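Local atomic coordinates of mRNA-capping enzyme subunit alpha (Saccharomyces cerevisiae, PDB entry 3KYH), a protein that transfers GMP from GTP, through a covalent enzyme-GMP intermediate, to the 5'-diphosphate end of RNA in the second step of mRNA capping. Residues Ile15-Gln20 against Asn101-Val105; Val291-Trp297 against Tyr326-Leu332. All coordinates share one frame; numbering follows the deposited sequence.

How the contacts relate
The two contacts belong to the two domains of the guanylyltransferase. In contact 1 the chain's N-terminal loop, Ile15-Gln20, crosses a strand of the catalytic domain, whereas contact 2 joins two neighbouring strands in the C-terminal, OB-fold family domain. Their centres are 46 Å apart, on opposite sides of the chain's centre, and their nearest atoms stay about 27 Å apart. Both segments of contact 1 precede those of contact 2 in the sequence. Neither lies at the active site: Lys72, which carries GMP in the covalent intermediate, is on strand 67-73 of another sheet in the catalytic domain. Contact 1 lies near the surface, and contact 2 is more enclosed.

Contact 1 (Ile15-Gln20 against Asn101-Val105); sequences IPGLIQ and NYYLV
Ile15 lays its CG1 over one face of the Tyr103 ring, where the loop preceding helix 23-35 crosses strand 102-105 of the catalytic, nucleotidyltransferase domain. In the sheet, this strand pairs with strand 91-96 through backbone bonds of Tyr103 to Met95 and Val105 to Cys93. The directions of the two segments differ by 103°, and side-chain packing is joined by backbone approaches at Gly17 and Leu18. With CG1 anti to the backbone N (chi1 -166°), Ile15 forms a CH-pi contact, its CG1 lying 3.6 Å from the Tyr103 ring centroid and displaced toward the rim, while its CG2 approaches Tyr103 CE2 at 3.8 Å. Next, Pro16 sets its CB 3.9 Å from Val105 CG1. Gly17 brings its CA to 3.9 Å from Leu104 O. Leu18 O takes a weak, bent hydrogen bond from Leu104 N, of doubtful geometry. Ile19 crosses the ring of Tyr103 obliquely, its CG1 3.5 Å from Tyr103 CE2, and its CD1 reaches on to Asn101 CB at 3.6 Å. Gln20, bent at chi2 (-52°), folds its chain across Leu104 at about a right angle, with CG 3.5 Å from Leu104 CD1 and NE2 3.7 Å from Leu104 CB.

Contact 2 (Val291-Trp297 against Tyr326-Leu332); sequences VFSLYVW and YRKFAEL
Lys328 crosses the face of the Tyr295 ring at a slant, its partner in a non-hydrogen-bonded pair of antiparallel strands in the OB-fold domain. Its CB sits over the ring centre, 3.5 Å from the Tyr295 centroid and 7° off the normal, a CH-pi contact. CG continues to Tyr295 CZ at 3.8 Å; a bend at chi2 (109°) then turns the chain toward Ser293, so that CD comes 3.7 Å from Ser293 CB and CE 3.9 Å from it. At the tip, NZ makes a salt bridge of 2.9 Å to Glu331 OE1, on the syn side but tilted out of the carboxylate plane, with a weak, long ion pair to Asp265. An alanine at Tyr295 has no ring for Lys328 CB and CG to rest on, and the lysine chain would probably be freer to turn. Along the backbone, Leu294 N donates to Ala330 O (3.1 Å) and Val296 N to Arg327 O (3.3 Å), while Phe329 N bonds weakly to Leu294 O, consistent with a beta bulge at Phe329. Strand 326-331 is outermost within this chain's five-stranded sheet, with strand 293-297 between it and strand 259-263. Leu294 and Val296 pack on Phe260, Val296 also touches helix 380-392, and Trp297 and Tyr326 meet Asp302 of helix 302-309.

Contact 1 (Ile15-Gln20 against Asn101-Val105)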
loop_
_atom_site.group_PDB
_atom_site.type_symbol
_atom_site.label_atom_id
_atom_site.label_comp_id
_atom_site.label_asym_id
_atom_site.label_seq_id
_atom_site.Cartn_x
_atom_site.Cartn_y
_atom_site.Cartn_z
ATOM N N ILE C 15 1.314 -17.356 -38.652
ATOM C CA ILE C 15 -0.012 -17.960 -38.792
ATOM C C ILE C 15 -0.894 -17.178 -39.782
ATOM O O ILE C 15 -0.988 -15.947 -39.682
ATOM C CB ILE C 15 -0.654 -18.198 -37.386
ATOM C CG1 ILE C 15 -1.867 -19.123 -37.471
ATOM C CG2 ILE C 15 -0.959 -16.889 -36.640
ATOM C CD1 ILE C 15 -1.512 -20.603 -37.683
ATOM N N PRO C 16 -1.531 -17.882 -40.741
ATOM C CA PRO C 16 -2.173 -17.206 -41.865
ATOM C C PRO C 16 -3.313 -16.221 -41.514
ATOM O O PRO C 16 -3.569 -15.290 -42.281
ATOM C CB PRO C 16 -2.697 -18.376 -42.703
ATOM C CG PRO C 16 -1.922 -19.547 -42.244
ATOM C CD PRO C 16 -1.847 -19.320 -40.796
ATOM N N GLY C 17 -3.977 -16.418 -40.374
ATOM C CA GLY C 17 -4.983 -15.473 -39.895
ATOM C C GLY C 17 -4.687 -14.849 -38.532
ATOM O O GLY C 17 -3.667 -14.173 -38.350
ATOM N N LEU C 18 -5.624 -15.062 -37.602
ATOM C CA LEU C 18 -5.570 -14.615 -36.203
ATOM C C LEU C 18 -6.608 -15.399 -35.393
ATOM O O LEU C 18 -7.400 -16.166 -35.968
ATOM C CB LEU C 18 -5.837 -13.118 -36.079
ATOM C CG LEU C 18 -7.148 -12.428 -36.460
ATOM C CD1 LEU C 18 -7.095 -10.938 -36.062
ATOM C CD2 LEU C 18 -7.439 -12.564 -37.961
ATOM N N ILE C 19 -6.548 -15.300 -34.059
ATOM C CA ILE C 19 -7.715 -15.715 -33.286
ATOM C C ILE C 19 -8.618 -14.488 -33.271
ATOM O O ILE C 19 -8.134 -13.329 -33.376
ATOM C CB ILE C 19 -7.475 -16.257 -31.829
ATOM C CG1 ILE C 19 -6.035 -16.750 -31.575
ATOM C CG2 ILE C 19 -8.569 -17.322 -31.451
ATOM C CD1 ILE C 19 -5.798 -17.360 -30.157
ATOM N N GLN C 20 -9.921 -14.799 -33.285
ATOM C CA GLN C 20 -11.014 -13.894 -32.934
ATOM C C GLN C 20 -11.275 -13.902 -31.410
ATOM O O GLN C 20 -10.463 -14.502 -30.671
ATOM C CB GLN C 20 -12.231 -14.305 -33.736
ATOM C CG GLN C 20 -12.008 -14.249 -35.252
ATOM C CD GLN C 20 -11.457 -12.915 -35.725
ATOM O OE1 GLN C 20 -11.964 -11.839 -35.378
ATOM N NE2 GLN C 20 -10.410 -12.983 -36.535
ATOM N N ASN C 101 -6.590 -23.080 -29.983
ATOM C CA ASN C 101 -6.757 -21.665 -30.290
ATOM C C ASN C 101 -7.092 -21.526 -31.776
ATOM O O ASN C 101 -6.512 -22.244 -32.600
ATOM C CB ASN C 101 -5.489 -20.899 -29.911
ATOM C CG ASN C 101 -4.791 -21.480 -28.669
ATOM O OD1 ASN C 101 -5.360 -21.518 -27.565
ATOM N ND2 ASN C 101 -3.544 -21.931 -28.854
ATOM N N TYR C 102 -8.024 -20.626 -32.110
ATOM C CA TYR C 102 -8.712 -20.642 -33.410
ATOM C C TYR C 102 -8.400 -19.487 -34.376
ATOM O O TYR C 102 -8.734 -18.322 -34.110
ATOM C CB TYR C 102 -10.227 -20.743 -33.178
ATOM C CG TYR C 102 -10.764 -22.127 -32.849
ATOM C CD1 TYR C 102 -10.128 -22.958 -31.912
ATOM C CD2 TYR C 102 -11.948 -22.587 -33.447
ATOM C CE1 TYR C 102 -10.642 -24.189 -31.604
ATOM C CE2 TYR C 102 -12.482 -23.833 -33.124
ATOM C CZ TYR C 102 -11.818 -24.625 -32.209
ATOM O OH TYR C 102 -12.318 -25.876 -31.906
ATOM N N TYR C 103 -7.851 -19.824 -35.544
ATOM C CA TYR C 103 -7.419 -18.801 -36.504
ATOM C C TYR C 103 -8.408 -18.559 -37.659
ATOM O O TYR C 103 -9.171 -19.467 -37.998
ATOM C CB TYR C 103 -5.947 -19.028 -36.913
ATOM C CG TYR C 103 -4.978 -18.928 -35.727
ATOM C CD1 TYR C 103 -4.500 -20.067 -35.066
ATOM C CD2 TYR C 103 -4.572 -17.684 -35.242
ATOM C CE1 TYR C 103 -3.624 -19.955 -33.964
ATOM C CE2 TYR C 103 -3.725 -17.552 -34.142
ATOM C CZ TYR C 103 -3.246 -18.685 -33.514
ATOM O OH TYR C 103 -2.414 -18.518 -32.433
ATOM N N LEU C 104 -8.464 -17.331 -38.192
ATOM C CA LEU C 104 -9.448 -16.966 -39.238
ATOM C C LEU C 104 -8.880 -16.461 -40.562
ATOM O O LEU C 104 -8.721 -15.258 -40.799
ATOM C CB LEU C 104 -10.546 -16.011 -38.731
ATOM C CG LEU C 104 -11.963 -16.171 -39.338
ATOM C CD1 LEU C 104 -12.986 -15.752 -38.309
ATOM C CD2 LEU C 104 -12.319 -15.491 -40.679
ATOM N N VAL C 105 -8.672 -17.415 -41.459
ATOM C CA VAL C 105 -8.166 -17.146 -42.800
ATOM C C VAL C 105 -9.248 -16.522 -43.696
ATOM O O VAL C 105 -10.443 -16.584 -43.379
ATOM C CB VAL C 105 -7.592 -18.430 -43.429
ATOM C CG1 VAL C 105 -6.318 -18.089 -44.173
ATOM C CG2 VAL C 105 -7.246 -19.456 -42.349
#

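Contact 2 (Val291-Trp297 against Tyr326-Leu332)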
loop_
_atom_site.group_PDB
_atom_site.type_symbol
_atom_site.label_atom_id
_atom_site.label_comp_id
_atom_site.label_asym_id
_atom_site.label_seq_id
_atom_site.Cartn_x
_atom_site.Cartn_y
_atom_site.Cartn_z
ATOM N N VAL C 291 39.511 -35.598 -15.556
ATOM C CA VAL C 291 38.174 -36.213 -15.496
ATOM C C VAL C 291 37.088 -35.139 -15.564
ATOM O O VAL C 291 37.179 -34.145 -14.833
ATOM C CB VAL C 291 37.925 -37.079 -14.216
ATOM C CG1 VAL C 291 36.996 -38.231 -14.531
ATOM C CG2 VAL C 291 39.213 -37.614 -13.600
ATOM N N PHE C 292 36.077 -35.354 -16.422
ATOM C CA PHE C 292 34.929 -34.439 -16.592
ATOM C C PHE C 292 33.565 -35.062 -16.313
ATOM O O PHE C 292 32.862 -35.524 -17.225
ATOM C CB PHE C 292 34.946 -33.575 -17.884
ATOM C CG PHE C 292 35.594 -34.210 -19.099
ATOM C CD1 PHE C 292 36.976 -34.429 -19.151
ATOM C CD2 PHE C 292 34.851 -34.430 -20.257
ATOM C CE1 PHE C 292 37.587 -34.964 -20.295
ATOM C CE2 PHE C 292 35.447 -34.947 -21.417
ATOM C CZ PHE C 292 36.817 -35.228 -21.424
ATOM N N SER C 293 33.222 -35.047 -15.024
ATOM C CA SER C 293 31.970 -35.604 -14.467
ATOM C C SER C 293 30.745 -34.717 -14.655
ATOM O O SER C 293 30.772 -33.523 -14.347
ATOM C CB SER C 293 32.134 -35.879 -12.972
ATOM O OG SER C 293 32.746 -34.765 -12.344
ATOM N N LEU C 294 29.652 -35.331 -15.088
ATOM C CA LEU C 294 28.468 -34.583 -15.473
ATOM C C LEU C 294 27.315 -34.739 -14.452
ATOM O O LEU C 294 26.753 -35.823 -14.286
ATOM C CB LEU C 294 28.117 -34.860 -16.961
ATOM C CG LEU C 294 28.813 -35.866 -17.924
ATOM C CD1 LEU C 294 28.193 -35.884 -19.301
ATOM C CD2 LEU C 294 30.311 -35.646 -18.160
ATOM N N TYR C 295 27.019 -33.654 -13.730
ATOM C CA TYR C 295 26.033 -33.642 -12.630
ATOM C C TYR C 295 24.666 -33.021 -12.985
ATOM O O TYR C 295 24.583 -32.109 -13.812
ATOM C CB TYR C 295 26.579 -32.911 -11.391
ATOM C CG TYR C 295 27.926 -33.345 -10.798
ATOM C CD1 TYR C 295 29.115 -33.248 -11.544
ATOM C CD2 TYR C 295 28.030 -33.733 -9.453
ATOM C CE1 TYR C 295 30.341 -33.603 -10.999
ATOM C CE2 TYR C 295 29.268 -34.080 -8.893
ATOM C CZ TYR C 295 30.427 -34.014 -9.672
ATOM O OH TYR C 295 31.672 -34.360 -9.146
ATOM N N VAL C 296 23.615 -33.477 -12.298
ATOM C CA VAL C 296 22.222 -33.084 -12.566
ATOM C C VAL C 296 21.514 -32.432 -11.371
ATOM O O VAL C 296 21.401 -33.029 -10.290
ATOM C CB VAL C 296 21.369 -34.277 -13.095
ATOM C CG1 VAL C 296 21.934 -34.803 -14.428
ATOM C CG2 VAL C 296 21.241 -35.400 -12.051
ATOM N N TRP C 297 21.003 -31.221 -11.586
ATOM C CA TRP C 297 20.444 -30.426 -10.489
ATOM C C TRP C 297 19.118 -30.955 -9.944
ATOM O O TRP C 297 18.195 -31.238 -10.704
ATOM C CB TRP C 297 20.443 -28.915 -10.796
ATOM C CG TRP C 297 19.175 -28.336 -11.371
ATOM C CD1 TRP C 297 18.698 -28.503 -12.646
ATOM C CD2 TRP C 297 18.237 -27.471 -10.701
ATOM N NE1 TRP C 297 17.522 -27.801 -12.809
ATOM C CE2 TRP C 297 17.212 -27.164 -11.634
ATOM C CE3 TRP C 297 18.160 -26.933 -9.406
ATOM C CZ2 TRP C 297 16.114 -26.349 -11.308
ATOM C CZ3 TRP C 297 17.083 -26.108 -9.094
ATOM C CH2 TRP C 297 16.070 -25.831 -10.040
ATOM N N TYR C 326 23.966 -31.378 -6.587
ATOM C CA TYR C 326 24.661 -32.177 -7.604
ATOM C C TYR C 326 25.196 -33.585 -7.301
ATOM O O TYR C 326 26.056 -33.787 -6.435
ATOM C CB TYR C 326 25.719 -31.327 -8.329
ATOM C CG TYR C 326 25.130 -30.343 -9.321
ATOM C CD1 TYR C 326 25.281 -28.967 -9.150
ATOM C CD2 TYR C 326 24.378 -30.793 -10.408
ATOM C CE1 TYR C 326 24.708 -28.068 -10.051
ATOM C CE2 TYR C 326 23.822 -29.913 -11.315
ATOM C CZ TYR C 326 23.970 -28.556 -11.122
ATOM O OH TYR C 326 23.406 -27.710 -12.042
ATOM N N ARG C 327 24.684 -34.541 -8.073
ATOM C CA ARG C 327 25.182 -35.919 -8.126
ATOM C C ARG C 327 25.371 -36.279 -9.601
ATOM O O ARG C 327 24.482 -36.026 -10.415
ATOM C CB ARG C 327 24.193 -36.878 -7.464
ATOM C CG ARG C 327 24.462 -38.354 -7.726
ATOM C CD ARG C 327 23.247 -39.218 -7.388
ATOM N NE ARG C 327 22.109 -38.991 -8.280
ATOM C CZ ARG C 327 21.126 -39.868 -8.497
ATOM N NH1 ARG C 327 21.135 -41.067 -7.911
ATOM N NH2 ARG C 327 20.133 -39.551 -9.331
ATOM N N LYS C 328 26.520 -36.868 -9.925
ATOM C CA LYS C 328 26.921 -37.164 -11.303
ATOM C C LYS C 328 26.675 -38.614 -11.682
ATOM O O LYS C 328 26.712 -39.487 -10.810
ATOM C CB LYS C 328 28.417 -36.850 -11.491
ATOM C CG LYS C 328 29.438 -37.613 -10.584
ATOM C CD LYS C 328 30.270 -38.656 -11.358
ATOM C CE LYS C 328 31.607 -38.951 -10.662
ATOM N NZ LYS C 328 32.689 -39.346 -11.621
ATOM N N PHE C 329 26.421 -38.879 -12.967
ATOM C CA PHE C 329 26.572 -40.252 -13.461
ATOM C C PHE C 329 27.629 -40.542 -14.523
ATOM O O PHE C 329 28.318 -41.566 -14.449
ATOM C CB PHE C 329 25.294 -41.077 -13.703
ATOM C CG PHE C 329 24.003 -40.309 -13.747
ATOM C CD1 PHE C 329 23.203 -40.378 -14.895
ATOM C CD2 PHE C 329 23.485 -39.705 -12.600
ATOM C CE1 PHE C 329 21.959 -39.767 -14.937
ATOM C CE2 PHE C 329 22.231 -39.108 -12.620
ATOM C CZ PHE C 329 21.468 -39.136 -13.792
ATOM N N ALA C 330 27.776 -39.670 -15.506
ATOM C CA ALA C 330 28.629 -40.072 -16.619
ATOM C C ALA C 330 29.914 -39.287 -16.805
ATOM O O ALA C 330 30.064 -38.171 -16.298
ATOM C CB ALA C 330 27.839 -40.164 -17.927
ATOM N N GLU C 331 30.858 -39.955 -17.462
ATOM C CA GLU C 331 32.067 -39.346 -18.006
ATOM C C GLU C 331 31.844 -39.100 -19.507
ATOM O O GLU C 331 31.197 -39.914 -20.198
ATOM C CB GLU C 331 33.277 -40.258 -17.742
ATOM C CG GLU C 331 33.991 -40.159 -16.339
ATOM C CD GLU C 331 33.089 -39.928 -15.109
ATOM O OE1 GLU C 331 33.128 -40.738 -14.156
ATOM O OE2 GLU C 331 32.389 -38.899 -15.059
ATOM N N LEU C 332 32.296 -37.938 -19.980
ATOM C CA LEU C 332 32.102 -37.557 -21.377
ATOM C C LEU C 332 33.065 -38.318 -22.285
ATOM O O LEU C 332 33.138 -39.535 -22.180
ATOM C CB LEU C 332 32.167 -36.032 -21.557
ATOM C CG LEU C 332 31.632 -35.422 -22.867
ATOM C CD1 LEU C 332 30.106 -35.337 -22.846
ATOM C CD2 LEU C 332 32.247 -34.042 -23.153
#